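Local coordinates for ATP binding motif-containing protein PilF (Thermus thermophilus, PDB 5IT5) that probably hydrolyses ATP to drive type IV pilus assembly, as the core ATPase region of hexameric PilB, at residues Q17-I22 against V33-D38; D88-T93 against V103-K108. All coordinates share one frame; numbering follows the deposited sequence.

Contact 1 of 2, residues Q17-I22 against V33-D38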
ATOM      1  N   GLN A  17      44.988  36.423  12.771  1.00 47.66           N
ATOM      2  CA  GLN A  17      44.234  36.551  14.029  1.00 45.80           C
ATOM      3  C   GLN A  17      43.575  35.250  14.541  1.00 43.09           C
ATOM      4  O   GLN A  17      43.081  35.213  15.667  1.00 39.48           O
ATOM      5  CB  GLN A  17      43.159  37.633  13.867  1.00 42.93           C
ATOM      6  CG  GLN A  17      43.613  39.019  14.262  1.00 44.61           C
ATOM      7  CD  GLN A  17      42.663  40.119  13.810  1.00 49.72           C
ATOM      8  OE1 GLN A  17      41.937  39.968  12.835  1.00 57.94           O
ATOM      9  NE2 GLN A  17      42.668  41.231  14.520  1.00 56.76           N
ATOM     10  N   ASP A  18      43.598  34.198  13.721  1.00 42.59           N
ATOM     11  CA  ASP A  18      42.971  32.901  14.016  1.00 41.11           C
ATOM     12  C   ASP A  18      41.462  33.049  14.021  1.00 40.64           C
ATOM     13  O   ASP A  18      40.773  32.673  14.972  1.00 38.82           O
ATOM     14  CB  ASP A  18      43.453  32.310  15.342  1.00 40.09           C
ATOM     15  CG  ASP A  18      43.251  30.781  15.422  1.00 54.95           C
ATOM     16  OD1 ASP A  18      42.213  30.252  14.957  1.00 49.41           O
ATOM     17  OD2 ASP A  18      44.157  30.097  15.949  1.00 64.88           O
ATOM     18  N   ALA A  19      40.956  33.625  12.947  1.00 37.84           N
ATOM     19  CA  ALA A  19      39.542  33.661  12.729  1.00 34.74           C
ATOM     20  C   ALA A  19      39.164  32.387  12.001  1.00 34.62           C
ATOM     21  O   ALA A  19      39.849  31.968  11.064  1.00 34.86           O
ATOM     22  CB  ALA A  19      39.143  34.899  11.940  1.00 34.50           C
ATOM     23  N   SER A  20      38.083  31.754  12.448  1.00 38.08           N
ATOM     24  CA  SER A  20      37.617  30.520  11.816  1.00 38.54           C
ATOM     25  C   SER A  20      36.798  30.833  10.575  1.00 39.13           C
ATOM     26  O   SER A  20      36.830  30.082   9.598  1.00 40.53           O
ATOM     27  CB  SER A  20      36.788  29.686  12.787  1.00 34.63           C
ATOM     28  OG  SER A  20      35.838  30.504  13.435  1.00 39.40           O
ATOM     29  N   ASP A  21      36.090  31.965  10.617  1.00 38.41           N
ATOM     30  CA  ASP A  21      35.149  32.328   9.561  1.00 35.75           C
ATOM     31  C   ASP A  21      35.220  33.792   9.129  1.00 33.53           C
ATOM     32  O   ASP A  21      35.521  34.679   9.938  1.00 35.30           O
ATOM     33  CB  ASP A  21      33.736  31.981  10.024  1.00 36.86           C
ATOM     34  CG  ASP A  21      33.576  30.506  10.310  1.00 42.09           C
ATOM     35  OD1 ASP A  21      33.416  29.755   9.318  1.00 40.43           O
ATOM     36  OD2 ASP A  21      33.635  30.099  11.504  1.00 42.56           O
ATOM     37  N   ILE A  22      34.964  34.016   7.839  1.00 33.45           N
ATOM     38  CA  ILE A  22      34.850  35.341   7.226  1.00 32.65           C
ATOM     39  C   ILE A  22      33.462  35.458   6.527  1.00 34.04           C
ATOM     40  O   ILE A  22      33.091  34.648   5.694  1.00 34.47           O
ATOM     41  CB  ILE A  22      35.948  35.580   6.176  1.00 34.86           C
ATOM     42  CG1 ILE A  22      37.336  35.263   6.750  1.00 34.20           C
ATOM     43  CG2 ILE A  22      35.852  37.009   5.630  1.00 31.78           C
ATOM     44  CD1 ILE A  22      38.461  35.292   5.718  1.00 34.72           C
ATOM     45  N   VAL A  33      31.499  43.410   6.816  1.00 34.00           N
ATOM     46  CA  VAL A  33      32.433  42.294   6.861  1.00 40.89           C
ATOM     47  C   VAL A  33      32.853  41.976   8.288  1.00 39.77           C
ATOM     48  O   VAL A  33      33.433  42.816   8.971  1.00 38.62           O
ATOM     49  CB  VAL A  33      33.691  42.561   6.006  1.00 43.41           C
ATOM     50  CG1 VAL A  33      34.642  41.377   6.096  1.00 40.36           C
ATOM     51  CG2 VAL A  33      33.308  42.818   4.547  1.00 43.80           C
ATOM     52  N   ARG A  34      32.561  40.753   8.727  1.00 38.99           N
ATOM     53  CA  ARG A  34      32.857  40.331  10.094  1.00 35.20           C
ATOM     54  C   ARG A  34      33.755  39.122  10.109  1.00 37.70           C
ATOM     55  O   ARG A  34      33.761  38.327   9.160  1.00 39.36           O
ATOM     56  CB  ARG A  34      31.580  40.002  10.867  1.00 33.95           C
ATOM     57  CG  ARG A  34      30.675  41.183  11.125  1.00 30.75           C
ATOM     58  CD  ARG A  34      29.467  40.794  11.957  1.00 30.21           C
ATOM     59  NE  ARG A  34      28.498  39.971  11.238  1.00 27.87           N
ATOM     60  CZ  ARG A  34      27.378  39.522  11.786  1.00 28.77           C
ATOM     61  NH1 ARG A  34      27.107  39.817  13.047  1.00 31.97           N
ATOM     62  NH2 ARG A  34      26.530  38.788  11.088  1.00 31.14           N
ATOM     63  N   LEU A  35      34.503  38.993  11.201  1.00 35.85           N
ATOM     64  CA  LEU A  35      35.375  37.852  11.452  1.00 35.17           C
ATOM     65  C   LEU A  35      34.861  37.120  12.662  1.00 34.19           C
ATOM     66  O   LEU A  35      34.482  37.755  13.656  1.00 34.99           O
ATOM     67  CB  LEU A  35      36.820  38.290  11.714  1.00 32.95           C
ATOM     68  CG  LEU A  35      37.631  38.898  10.576  1.00 35.87           C
ATOM     69  CD1 LEU A  35      38.972  39.346  11.142  1.00 27.74           C
ATOM     70  CD2 LEU A  35      37.779  37.882   9.421  1.00 36.20           C
ATOM     71  N   ARG A  36      34.859  35.796  12.604  1.00 33.06           N
ATOM     72  CA  ARG A  36      34.577  35.026  13.804  1.00 32.80           C
ATOM     73  C   ARG A  36      35.902  34.682  14.485  1.00 30.58           C
ATOM     74  O   ARG A  36      36.814  34.159  13.859  1.00 32.63           O
ATOM     75  CB  ARG A  36      33.770  33.754  13.496  1.00 30.56           C
ATOM     76  CG  ARG A  36      33.032  33.228  14.721  1.00 28.13           C
ATOM     77  CD  ARG A  36      32.224  32.001  14.426  1.00 33.11           C
ATOM     78  NE  ARG A  36      30.859  32.280  13.961  1.00 37.29           N
ATOM     79  CZ  ARG A  36      29.874  32.741  14.726  1.00 30.32           C
ATOM     80  NH1 ARG A  36      30.075  33.025  16.000  1.00 34.98           N
ATOM     81  NH2 ARG A  36      28.684  32.928  14.217  1.00 30.77           N
ATOM     82  N   ILE A  37      35.997  34.994  15.768  1.00 28.21           N
ATOM     83  CA  ILE A  37      37.208  34.741  16.539  1.00 30.66           C
ATOM     84  C   ILE A  37      36.801  34.257  17.929  1.00 28.78           C
ATOM     85  O   ILE A  37      36.010  34.902  18.632  1.00 28.72           O
ATOM     86  CB  ILE A  37      38.130  36.013  16.628  1.00 34.46           C
ATOM     87  CG1 ILE A  37      38.656  36.382  15.240  1.00 31.83           C
ATOM     88  CG2 ILE A  37      39.312  35.794  17.592  1.00 30.60           C
ATOM     89  CD1 ILE A  37      39.093  37.806  15.115  1.00 30.13           C
ATOM     90  N   ASP A  38      37.342  33.109  18.312  1.00 27.44           N
ATOM     91  CA  ASP A  38      36.978  32.483  19.574  1.00 30.82           C
ATOM     92  C   ASP A  38      35.467  32.211  19.636  1.00 28.89           C
ATOM     93  O   ASP A  38      34.862  32.254  20.699  1.00 25.32           O
ATOM     94  CB  ASP A  38      37.436  33.357  20.749  1.00 31.92           C
ATOM     95  CG  ASP A  38      38.948  33.622  20.731  1.00 34.65           C
ATOM     96  OD1 ASP A  38      39.707  32.728  20.291  1.00 35.17           O
ATOM     97  OD2 ASP A  38      39.382  34.720  21.161  1.00 35.36           O
TER

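Contact 2 of 2, residues D88-T93 against V103-K108. With ATP (adenosine-5'-triphosphate), chain H.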
ATOM      1  N   ASP A  88      43.421  25.968   3.652  1.00 46.60           N
ATOM      2  CA  ASP A  88      42.255  25.451   2.956  1.00 49.71           C
ATOM      3  C   ASP A  88      41.001  26.198   3.425  1.00 48.75           C
ATOM      4  O   ASP A  88      40.788  26.379   4.634  1.00 46.82           O
ATOM      5  CB  ASP A  88      42.109  23.953   3.208  1.00 56.28           C
ATOM      6  CG  ASP A  88      42.847  23.106   2.190  1.00 55.59           C
ATOM      7  OD1 ASP A  88      43.551  23.669   1.323  1.00 54.40           O
ATOM      8  OD2 ASP A  88      42.730  21.864   2.279  1.00 57.86           O
ATOM      9  N   LEU A  89      40.186  26.645   2.472  1.00 48.82           N
ATOM     10  CA  LEU A  89      38.934  27.347   2.776  1.00 43.67           C
ATOM     11  C   LEU A  89      37.763  26.616   2.149  1.00 46.16           C
ATOM     12  O   LEU A  89      37.872  26.106   1.036  1.00 51.01           O
ATOM     13  CB  LEU A  89      38.980  28.786   2.258  1.00 43.03           C
ATOM     14  CG  LEU A  89      40.264  29.595   2.514  1.00 48.13           C
ATOM     15  CD1 LEU A  89      40.217  30.946   1.830  1.00 45.16           C
ATOM     16  CD2 LEU A  89      40.510  29.785   4.001  1.00 48.64           C
ATOM     17  N   ARG A  90      36.642  26.538   2.847  1.00 47.45           N
ATOM     18  CA  ARG A  90      35.413  26.134   2.166  1.00 51.03           C
ATOM     19  C   ARG A  90      34.574  27.390   2.025  1.00 44.05           C
ATOM     20  O   ARG A  90      34.489  28.191   2.960  1.00 44.03           O
ATOM     21  CB  ARG A  90      34.688  25.013   2.916  1.00 54.20           C
ATOM     22  CG  ARG A  90      34.339  25.344   4.356  1.00 61.53           C
ATOM     23  CD  ARG A  90      33.666  24.164   5.045  1.00 69.65           C
ATOM     24  NE  ARG A  90      32.386  23.907   4.418  1.00 76.80           N
ATOM     25  CZ  ARG A  90      31.246  24.520   4.725  1.00 72.97           C
ATOM     26  NH1 ARG A  90      31.206  25.427   5.701  1.00 55.06           N
ATOM     27  NH2 ARG A  90      30.141  24.209   4.056  1.00 75.84           N
ATOM     28  N   LEU A  91      34.002  27.582   0.837  1.00 50.13           N
ATOM     29  CA  LEU A  91      33.269  28.810   0.492  1.00 45.93           C
ATOM     30  C   LEU A  91      31.772  28.597   0.350  1.00 40.61           C
ATOM     31  O   LEU A  91      31.336  27.560  -0.130  1.00 45.35           O
ATOM     32  CB  LEU A  91      33.796  29.382  -0.816  1.00 46.33           C
ATOM     33  CG  LEU A  91      35.308  29.248  -0.997  1.00 52.54           C
ATOM     34  CD1 LEU A  91      35.731  29.621  -2.417  1.00 54.69           C
ATOM     35  CD2 LEU A  91      36.056  30.092   0.020  1.00 46.90           C
ATOM     36  N   SER A  92      30.985  29.586   0.758  1.00 43.11           N
ATOM     37  CA  SER A  92      29.524  29.505   0.642  1.00 45.21           C
ATOM     38  C   SER A  92      28.952  30.796   0.154  1.00 39.51           C
ATOM     39  O   SER A  92      29.214  31.829   0.728  1.00 42.98           O
ATOM     40  CB  SER A  92      28.877  29.158   1.976  1.00 43.35           C
ATOM     41  OG  SER A  92      29.448  27.968   2.482  1.00 56.91           O
ATOM     42  N   THR A  93      28.168  30.739  -0.913  1.00 43.94           N
ATOM     43  CA  THR A  93      27.503  31.933  -1.409  1.00 43.97           C
ATOM     44  C   THR A  93      26.003  31.733  -1.295  1.00 41.46           C
ATOM     45  O   THR A  93      25.458  30.732  -1.748  1.00 40.91           O
ATOM     46  CB  THR A  93      27.897  32.262  -2.862  1.00 40.64           C
ATOM     47  OG1 THR A  93      27.929  31.054  -3.625  1.00 46.43           O
ATOM     48  CG2 THR A  93      29.278  32.904  -2.919  1.00 39.52           C
ATOM     49  N   VAL A 103      30.542  33.408   2.701  1.00 36.21           N
ATOM     50  CA  VAL A 103      31.195  32.978   3.931  1.00 36.24           C
ATOM     51  C   VAL A 103      32.364  32.057   3.654  1.00 37.88           C
ATOM     52  O   VAL A 103      32.200  31.022   3.018  1.00 43.07           O
ATOM     53  CB  VAL A 103      30.219  32.265   4.861  1.00 38.78           C
ATOM     54  CG1 VAL A 103      30.951  31.678   6.079  1.00 33.64           C
ATOM     55  CG2 VAL A 103      29.103  33.231   5.264  1.00 37.99           C
ATOM     56  N   MET A 104      33.541  32.441   4.136  1.00 36.63           N
ATOM     57  CA  MET A 104      34.748  31.638   3.961  1.00 38.54           C
ATOM     58  C   MET A 104      35.171  31.032   5.277  1.00 40.92           C
ATOM     59  O   MET A 104      35.513  31.754   6.221  1.00 39.79           O
ATOM     60  CB  MET A 104      35.895  32.482   3.399  1.00 36.08           C
ATOM     61  CG  MET A 104      35.531  33.248   2.159  1.00 36.74           C
ATOM     62  SD  MET A 104      36.869  34.264   1.554  1.00 45.98           S
ATOM     63  CE  MET A 104      37.432  33.249   0.193  1.00 45.13           C
ATOM     64  N   ARG A 105      35.141  29.709   5.347  1.00 42.19           N
ATOM     65  CA  ARG A 105      35.592  29.040   6.559  1.00 42.83           C
ATOM     66  C   ARG A 105      37.059  28.635   6.425  1.00 44.50           C
ATOM     67  O   ARG A 105      37.447  27.985   5.450  1.00 47.28           O
ATOM     68  CB  ARG A 105      34.718  27.823   6.854  1.00 45.17           C
ATOM     69  CG  ARG A 105      35.037  27.156   8.177  1.00 47.02           C
ATOM     70  CD  ARG A 105      33.777  26.689   8.890  1.00 51.27           C
ATOM     71  NE  ARG A 105      33.999  26.612  10.334  1.00 57.55           N
ATOM     72  CZ  ARG A 105      33.032  26.633  11.253  1.00 58.58           C
ATOM     73  NH1 ARG A 105      31.751  26.739  10.895  1.00 43.16           N
ATOM     74  NH2 ARG A 105      33.353  26.560  12.542  1.00 61.39           N
ATOM     75  N   LEU A 106      37.876  29.038   7.393  1.00 41.85           N
ATOM     76  CA  LEU A 106      39.270  28.625   7.430  1.00 38.14           C
ATOM     77  C   LEU A 106      39.335  27.259   8.079  1.00 42.74           C
ATOM     78  O   LEU A 106      38.793  27.052   9.171  1.00 39.97           O
ATOM     79  CB  LEU A 106      40.128  29.622   8.202  1.00 40.36           C
ATOM     80  CG  LEU A 106      40.647  30.858   7.462  1.00 42.49           C
ATOM     81  CD1 LEU A 106      39.510  31.713   6.901  1.00 41.08           C
ATOM     82  CD2 LEU A 106      41.515  31.684   8.383  1.00 39.98           C
ATOM     83  N   LEU A 107      39.983  26.321   7.399  1.00 44.21           N
ATOM     84  CA  LEU A 107      40.071  24.958   7.890  1.00 37.74           C
ATOM     85  C   LEU A 107      41.413  24.709   8.566  1.00 40.49           C
ATOM     86  O   LEU A 107      42.439  25.233   8.121  1.00 38.68           O
ATOM     87  CB  LEU A 107      39.847  23.977   6.742  1.00 40.19           C
ATOM     88  CG  LEU A 107      38.545  24.196   5.955  1.00 45.37           C
ATOM     89  CD1 LEU A 107      38.423  23.149   4.875  1.00 45.60           C
ATOM     90  CD2 LEU A 107      37.301  24.197   6.853  1.00 39.42           C
ATOM     91  N   LYS A 108      41.396  23.924   9.645  1.00 39.99           N
ATOM     92  CA  LYS A 108      42.612  23.506  10.344  1.00 34.26           C
ATOM     93  C   LYS A 108      43.347  22.390   9.607  1.00 36.84           C
ATOM     94  O   LYS A 108      42.818  21.797   8.656  1.00 41.53           O
ATOM     95  CB  LYS A 108      42.286  23.033  11.757  1.00 29.92           C
ATOM     96  CG  LYS A 108      41.666  24.085  12.649  1.00 32.54           C
ATOM     97  CD  LYS A 108      42.655  25.165  13.026  1.00 37.57           C
ATOM     98  CE  LYS A 108      42.077  26.099  14.083  1.00 34.33           C
ATOM     99  NZ  LYS A 108      43.066  27.130  14.509  1.00 40.00           N
TER
HETATM  100  PG  ATP H 902      33.701  18.516  14.838  1.00 80.54           P
HETATM  101  O1G ATP H 902      32.531  17.639  14.897  1.00 34.31           O
HETATM  102  O2G ATP H 902      34.974  17.757  14.710  1.00 50.71           O
HETATM  103  O3G ATP H 902      33.662  19.665  13.937  1.00 39.18           O
HETATM  104  PB  ATP H 902      33.441  20.506  16.914  1.00 36.97           P
HETATM  105  O1B ATP H 902      32.820  21.301  15.884  1.00 41.62           O
HETATM  106  O2B ATP H 902      32.691  20.375  18.100  1.00 35.05           O
HETATM  107  O3B ATP H 902      33.768  19.089  16.338  1.00 41.92           O
HETATM  108  PA  ATP H 902      36.180  21.439  16.793  1.00 30.91           P
HETATM  109  O1A ATP H 902      36.286  21.533  15.369  1.00 31.14           O
HETATM  110  O2A ATP H 902      36.985  20.487  17.434  1.00 37.91           O
HETATM  111  O3A ATP H 902      34.728  21.278  17.353  1.00 37.72           O
HETATM  112  O5' ATP H 902      36.531  22.793  17.382  1.00 35.14           O
HETATM  113  C5' ATP H 902      36.669  23.928  16.555  1.00 28.67           C
HETATM  114  C4' ATP H 902      37.745  24.916  16.949  1.00 24.50           C
HETATM  115  O4' ATP H 902      37.851  25.054  18.323  1.00 32.16           O
HETATM  116  C3' ATP H 902      39.118  24.537  16.535  1.00 28.10           C
HETATM  117  O3' ATP H 902      39.383  25.038  15.257  1.00 38.18           O
HETATM  118  C2' ATP H 902      39.981  25.257  17.506  1.00 32.85           C
HETATM  119  O2' ATP H 902      40.212  26.580  17.069  1.00 35.47           O
HETATM  120  C1' ATP H 902      39.154  25.350  18.728  1.00 27.91           C
HETATM  121  N9  ATP H 902      39.489  24.312  19.693  1.00 30.63           N
HETATM  122  C8  ATP H 902      39.108  23.058  19.646  1.00 31.88           C
HETATM  123  N7  ATP H 902      39.533  22.398  20.690  1.00 34.38           N
HETATM  124  C5  ATP H 902      40.206  23.241  21.433  1.00 23.86           C
HETATM  125  C6  ATP H 902      40.926  23.186  22.685  1.00 22.87           C
HETATM  126  N6  ATP H 902      41.054  22.072  23.377  1.00 27.95           N
HETATM  127  N1  ATP H 902      41.469  24.289  23.127  1.00 28.22           N
HETATM  128  C2  ATP H 902      41.392  25.418  22.468  1.00 29.68           C
HETATM  129  N3  ATP H 902      40.758  25.547  21.325  1.00 38.57           N
HETATM  130  C4  ATP H 902      40.158  24.503  20.771  1.00 27.32           C

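Contact 1 of 2, residues Q17-I22 against V33-D38
R36 lies beside D21 in a beta hairpin, strands 19-26 and 30-37, part of the six-stranded antiparallel sheet that helix 2-17 packs against. Two backbone bonds hold this end of the hairpin. R36 N gives a nearly straight bond to D21 O (3.0 Å, 171° at the hydrogen). S20 N reaches R36 O at 3.1 Å, and this bond is more bent.

The R36 side chain leaves the sheet alongside that of D21, pointing the same way. Its CB lies 3.9 Å from D21 CB and also touches S20 OG. CG passes S20 OG. CD meets both S20 OG and D21 OD2, the latter at 3.8 Å. The arginine chain then bends at chi3, and its guanidinium plane stands 81° from the carboxylate plane of D21. NE stays beyond salt-bridge range of D21 OD2. The charged end goes instead to a second subunit, where NE and NH2 make salt bridges with D206 and D208 of that subunit. R34 on the same strand also reaches that subunit, while its NE makes a salt bridge with E25 of its own chain.

A19, I22, L35 and I37 lie on the other face; A19 and I22 touch helix 2-17. A19 CB rests on I37 CG1 at 3.7 Å. I22 and L35 run side by side and meet through CG1 and CD2.

On the arginine's face, S20 OG bonds to D21 OD2 at 3.0 Å, coming in from above the carboxylate plane, 42° out of it.

Contact 2 of 2, residues D88-T93 against V103-K108
L91 and M104 run side by side in the beta hairpin 85-96 and 99-107, on the face bearing L89, L91, M104 and L106, with L91 CD2 3.4 Å from M104 CE. M104 bends at chi3 (102°), which brings CE also to within 4.0 Å of L89 CD1. L89 sends its other methyl, CD2, to L106 CD1 at 3.6 Å. On the opposite face R90 and R105 lie alongside each other, R90 CG against R105 CB at 3.5 Å. The R90 side chain crosses that of L107 at about a right angle, CG meeting CD2.

Paired backbone bonds set this register. R90 and R105 bond N to O in both directions, and so do S92 and V103. L107 N closes the row on D88 O at 2.9 Å. K108 belongs to the ATP pocket: its CE lies 3.1 Å from the ribose O3' of ATP.

Further out, S92 OG bonds to R204 O of a second subunit, and D88 makes a salt bridge with R77. Strand 74-82 flanks the hairpin on one edge and strand 19-26 on the other. Helix 2-17 covers the face of L89, M104 and L106, and helix 52-63 also packs on M104.

In the fold
Both contacts are hairpins of one antiparallel sheet, and they join where strands 19-26 and 99-107 run as neighbours. S20 O lies 2.7 Å from L106 N and I22 O 2.7 Å from M104 N, each a probable hydrogen bond. Contact 1 is the more buried; contact 2 is partly buried. Helix 2-17 packs on one face of both, and helix 52-63 also packs on contact 2. The face turned from helix 2-17 meets the second subunit in both. There contact 1 uses arginine salt bridges, whereas contact 2 uses a serine hydrogen bond and packing. The chain leaves contact 2 toward ATP at K108, which D18 of contact 1 approaches in a long, weak ion pair.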